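Local structure of 3'-5' exonuclease crn-4 (5DK5) at residues 16-19 and 20-23; 282-285 and 286-290. The protein degrades RNA and DNA as a metal-dependent 3'-5' exonuclease of the DEDDh family and takes part in apoptotic DNA breakdown. All coordinates share one frame; numbering follows the deposited sequence.

Interaction 1 (16-19 and 20-23)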
loop_
_atom_site.group_PDB
_atom_site.type_symbol
_atom_site.label_atom_id
_atom_site.label_comp_id
_atom_site.label_asym_id
_atom_site.label_seq_id
_atom_site.Cartn_x
_atom_site.Cartn_y
_atom_site.Cartn_z
ATOM N N CYS B 16 9.981 -3.466 41.643
ATOM C CA CYS B 16 10.048 -4.177 40.369
ATOM C C CYS B 16 11.073 -5.310 40.436
ATOM O O CYS B 16 12.203 -5.093 40.869
ATOM C CB CYS B 16 10.402 -3.210 39.241
ATOM S SG CYS B 16 10.534 -3.986 37.610
ATOM N N PRO B 17 10.688 -6.524 39.999
ATOM C CA PRO B 17 11.601 -7.666 40.119
ATOM C C PRO B 17 12.676 -7.721 39.030
ATOM O O PRO B 17 13.501 -8.634 39.044
ATOM C CB PRO B 17 10.660 -8.863 40.005
ATOM C CG PRO B 17 9.589 -8.390 39.091
ATOM C CD PRO B 17 9.401 -6.920 39.396
ATOM N N PHE B 18 12.658 -6.765 38.105
ATOM C CA PHE B 18 13.641 -6.705 37.026
ATOM C C PHE B 18 14.632 -5.570 37.268
ATOM O O PHE B 18 14.246 -4.485 37.697
ATOM C CB PHE B 18 12.949 -6.513 35.674
ATOM C CG PHE B 18 11.958 -7.591 35.342
ATOM C CD1 PHE B 18 12.368 -8.759 34.724
ATOM C CD2 PHE B 18 10.616 -7.435 35.646
ATOM C CE1 PHE B 18 11.459 -9.753 34.417
ATOM C CE2 PHE B 18 9.702 -8.426 35.341
ATOM C CZ PHE B 18 10.125 -9.586 34.727
ATOM N N ASP B 19 15.907 -5.828 36.995
ATOM C CA ASP B 19 16.932 -4.793 37.097
ATOM C C ASP B 19 16.965 -3.923 35.841
ATOM O O ASP B 19 17.506 -2.817 35.858
ATOM C CB ASP B 19 18.307 -5.422 37.335
ATOM C CG ASP B 19 18.574 -5.702 38.803
ATOM O OD1 ASP B 19 17.611 -5.992 39.546
ATOM O OD2 ASP B 19 19.751 -5.628 39.218
ATOM N N THR B 20 16.382 -4.430 34.758
ATOM C CA THR B 20 16.353 -3.715 33.486
ATOM C C THR B 20 14.976 -3.803 32.835
ATOM O O THR B 20 14.378 -4.876 32.764
ATOM C CB THR B 20 17.401 -4.270 32.501
ATOM O OG1 THR B 20 18.694 -4.257 33.115
ATOM C CG2 THR B 20 17.442 -3.436 31.223
ATOM N N LEU B 21 14.483 -2.659 32.367
ATOM C CA LEU B 21 13.235 -2.594 31.616
ATOM C C LEU B 21 13.468 -1.932 30.261
ATOM O O LEU B 21 13.983 -0.817 30.180
ATOM C CB LEU B 21 12.169 -1.827 32.399
ATOM C CG LEU B 21 11.704 -2.458 33.713
ATOM C CD1 LEU B 21 10.740 -1.527 34.427
ATOM C CD2 LEU B 21 11.056 -3.815 33.469
ATOM N N LEU B 22 13.081 -2.633 29.200
ATOM C CA LEU B 22 13.251 -2.138 27.841
ATOM C C LEU B 22 11.931 -1.607 27.305
ATOM O O LEU B 22 11.015 -2.374 27.027
ATOM C CB LEU B 22 13.780 -3.245 26.927
ATOM C CG LEU B 22 15.097 -3.901 27.348
ATOM C CD1 LEU B 22 15.475 -4.998 26.366
ATOM C CD2 LEU B 22 16.216 -2.872 27.460
ATOM N N ILE B 23 11.835 -0.292 27.162
ATOM C CA ILE B 23 10.629 0.317 26.624
ATOM C C ILE B 23 10.605 0.104 25.111
ATOM O O ILE B 23 11.398 0.699 24.383
ATOM C CB ILE B 23 10.546 1.818 26.953
ATOM C CG1 ILE B 23 10.431 2.032 28.464
ATOM C CG2 ILE B 23 9.350 2.461 26.259
ATOM C CD1 ILE B 23 11.760 2.066 29.195
#
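The ring of Phe18 meets Leu21 CD2 and Thr20 O, both approaching it obliquely, while Cys16 SG lies at the ring edge, in its plane, with SG 4.0 Å from Phe18 CD2. Phe18 also packs against Ala117 of strand 116-120 and Val214 in the loop before strand 216-219. Leu21 reaches back with both methyls: its CD2 lies 4.0 Å from Phe18 CB, and its CD1 the same 4.0 Å from Cys16 SG. The sulfur is swung anti to the backbone N of Cys16 (chi1 179°), which brings it up to Leu21 at the start of the strand. There it also accepts a hydrogen bond from Phe18 N, at 3.5 Å from N to SG, an ordinary length for sulfur, and nearly straight at 162°. One atom thus has two roles, acceptor for a backbone N-H and apolar neighbour of the leucine. Replacing Cys16 by an alanine removes the sulfur, which would probably leave the N-H of Phe18 without this acceptor and open a gap beside the Leu21 methyls. The loop leads into strand 20-28, which runs antiparallel to 41-50 and parallel to 116-120; backbone bonds from Asp19 to Val51 and Leu21 to Tyr49 begin the pairing, and Leu21 rests on Leu202 of helix 191-207. Across the bend the side-chain contacts are apolar and weakly directional, so the lead-in is probably held by apolar packing, with the N-H to sulfur bond as its directional element.

Interaction 2 (282-285 and 286-290)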
loop_
_atom_site.group_PDB
_atom_site.type_symbol
_atom_site.label_atom_id
_atom_site.label_comp_id
_atom_site.label_asym_id
_atom_site.label_seq_id
_atom_site.Cartn_x
_atom_site.Cartn_y
_atom_site.Cartn_z
ATOM N N THR B 282 3.777 -23.140 17.908
ATOM C CA THR B 282 4.100 -23.617 16.569
ATOM C C THR B 282 2.858 -23.643 15.684
ATOM O O THR B 282 2.892 -23.203 14.534
ATOM C CB THR B 282 4.719 -25.027 16.613
ATOM O OG1 THR B 282 5.943 -24.990 17.355
ATOM C CG2 THR B 282 5.000 -25.546 15.205
ATOM N N SER B 283 1.766 -24.165 16.235
ATOM C CA SER B 283 0.510 -24.298 15.506
ATOM C C SER B 283 -0.641 -23.624 16.248
ATOM O O SER B 283 -0.666 -23.588 17.478
ATOM C CB SER B 283 0.187 -25.776 15.277
ATOM O OG SER B 283 -1.117 -25.934 14.743
ATOM N N HIS B 284 -1.590 -23.089 15.486
ATOM C CA HIS B 284 -2.784 -22.475 16.054
ATOM C C HIS B 284 -3.670 -23.551 16.680
ATOM O O HIS B 284 -4.032 -24.527 16.022
ATOM C CB HIS B 284 -3.547 -21.703 14.973
ATOM C CG HIS B 284 -4.486 -20.666 15.513
ATOM N ND1 HIS B 284 -5.139 -20.811 16.716
ATOM C CD2 HIS B 284 -4.873 -19.471 15.012
ATOM C CE1 HIS B 284 -5.898 -19.748 16.933
ATOM N NE2 HIS B 284 -5.751 -18.920 15.914
ATOM N N GLN B 285 -4.016 -23.373 17.952
ATOM C CA GLN B 285 -4.748 -24.391 18.706
ATOM C C GLN B 285 -6.264 -24.206 18.637
ATOM O O GLN B 285 -7.023 -25.112 18.979
ATOM C CB GLN B 285 -4.296 -24.383 20.168
ATOM C CG GLN B 285 -2.829 -24.723 20.359
ATOM C CD GLN B 285 -2.487 -26.112 19.860
ATOM O OE1 GLN B 285 -3.139 -27.092 20.223
ATOM N NE2 GLN B 285 -1.469 -26.203 19.015
ATOM N N GLN B 286 -6.696 -23.027 18.201
ATOM C CA GLN B 286 -8.116 -22.708 18.090
ATOM C C GLN B 286 -8.416 -21.983 16.780
ATOM O O GLN B 286 -8.958 -20.879 16.784
ATOM C CB GLN B 286 -8.555 -21.853 19.281
ATOM C CG GLN B 286 -8.351 -22.532 20.627
ATOM C CD GLN B 286 -8.722 -21.643 21.794
ATOM O OE1 GLN B 286 -8.020 -20.680 22.104
ATOM N NE2 GLN B 286 -9.833 -21.961 22.448
ATOM N N THR B 287 -8.060 -22.612 15.664
ATOM C CA THR B 287 -8.245 -22.006 14.348
ATOM C C THR B 287 -9.711 -21.622 14.123
ATOM O O THR B 287 -10.591 -22.479 14.198
ATOM C CB THR B 287 -7.800 -22.958 13.222
ATOM O OG1 THR B 287 -6.455 -23.393 13.460
ATOM C CG2 THR B 287 -7.875 -22.262 11.867
ATOM N N PRO B 288 -9.981 -20.332 13.852
ATOM C CA PRO B 288 -11.370 -19.904 13.644
ATOM C C PRO B 288 -11.873 -20.238 12.239
ATOM O O PRO B 288 -11.939 -19.361 11.379
ATOM C CB PRO B 288 -11.296 -18.394 13.868
ATOM C CG PRO B 288 -9.938 -18.029 13.385
ATOM C CD PRO B 288 -9.045 -19.197 13.744
ATOM N N HIS B 289 -12.224 -21.501 12.021
ATOM C CA HIS B 289 -12.694 -21.957 10.717
ATOM C C HIS B 289 -13.973 -21.238 10.301
ATOM O O HIS B 289 -14.206 -21.006 9.113
ATOM C CB HIS B 289 -12.929 -23.468 10.736
ATOM C CG HIS B 289 -11.697 -24.266 11.029
ATOM N ND1 HIS B 289 -10.624 -24.322 10.164
ATOM C CD2 HIS B 289 -11.365 -25.038 12.091
ATOM C CE1 HIS B 289 -9.685 -25.095 10.681
ATOM N NE2 HIS B 289 -10.110 -25.542 11.849
ATOM N N ASP B 290 -14.794 -20.885 11.285
ATOM C CA ASP B 290 -16.061 -20.202 11.034
ATOM C C ASP B 290 -15.869 -18.870 10.312
ATOM O O ASP B 290 -16.769 -18.400 9.618
ATOM C CB ASP B 290 -16.804 -19.971 12.350
ATOM C CG ASP B 290 -15.946 -19.272 13.389
ATOM O OD1 ASP B 290 -15.115 -19.951 14.025
ATOM O OD2 ASP B 290 -16.100 -18.045 13.570
HETATM O O HOH W 1 -6.798 -25.128 15.620
#
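His284 and Thr287 set the geometry, the backbone of the threonine lying over the imidazole. Thr287 CA sits 4.0 Å from the ring centroid of His284, only 5° off the ring normal, a CH-pi contact square on the face. Thr287 N lies over the same face, displaced toward the rim. The imidazole reaches forward along the chain because CG is anti to the backbone N (chi1 -160°), and Gln286 N donates to its ND1 at 3.1 Å from N to ND1, from a direction tilted out of the ring plane. Its other nitrogen, NE2, is hydrogen-bonded to the carbonyl of Arg248, a pairing consistent with a neutral ring protonated on NE2. With both nitrogens engaged, the rotation of the imidazole is fixed. Pro288 crosses the histidine side chain at about a right angle, its CD 4.0 Å from His284 NE2, and is the centre of an inverse gamma turn. A water bridges the bend, donating to His284 O at 2.9 Å and accepting from Thr287 N at 2.8 Å. Gln285 folds back instead: bent at chi2 (-61°), it brings NE2 to 3.1 Å from Ser283 O, above the carbonyl plane. The Gln286 chain, extended beyond CG, reaches across to Ala222 O through NE2 and to Arg225 NH2 through OE1. This surface bend belongs to the long loop between strand 253-256 and helix 300-305. It packs against the loop that follows strand 216-219, where Gln285 comes about 4 Å from the zinc ligand Cys220, side chain to side chain, and against the end of helix 239-249, where Arg248 lies.

Interaction 1 and interaction 2 sit far apart on the chain's fold, their centres 33 Å apart and their nearest atoms about 23 Å, without touching. Residues 16-23 lead into and begin strand 20-28, an inner strand of the sheet; its later residues Asp25 and Glu27, together with Asp194 of helix 191-207, bind magnesium, and the contact itself lies away from that site. Residues 282-290 instead belong to the C-terminal region beside the zinc site of Cys220, Cys270, Cys273 and Cys280, the side chain of Gln285 being about 6 Å from the zinc ion. Both are local contacts, one at the start of the RNase H-like fold's first strand, the other near the zinc site.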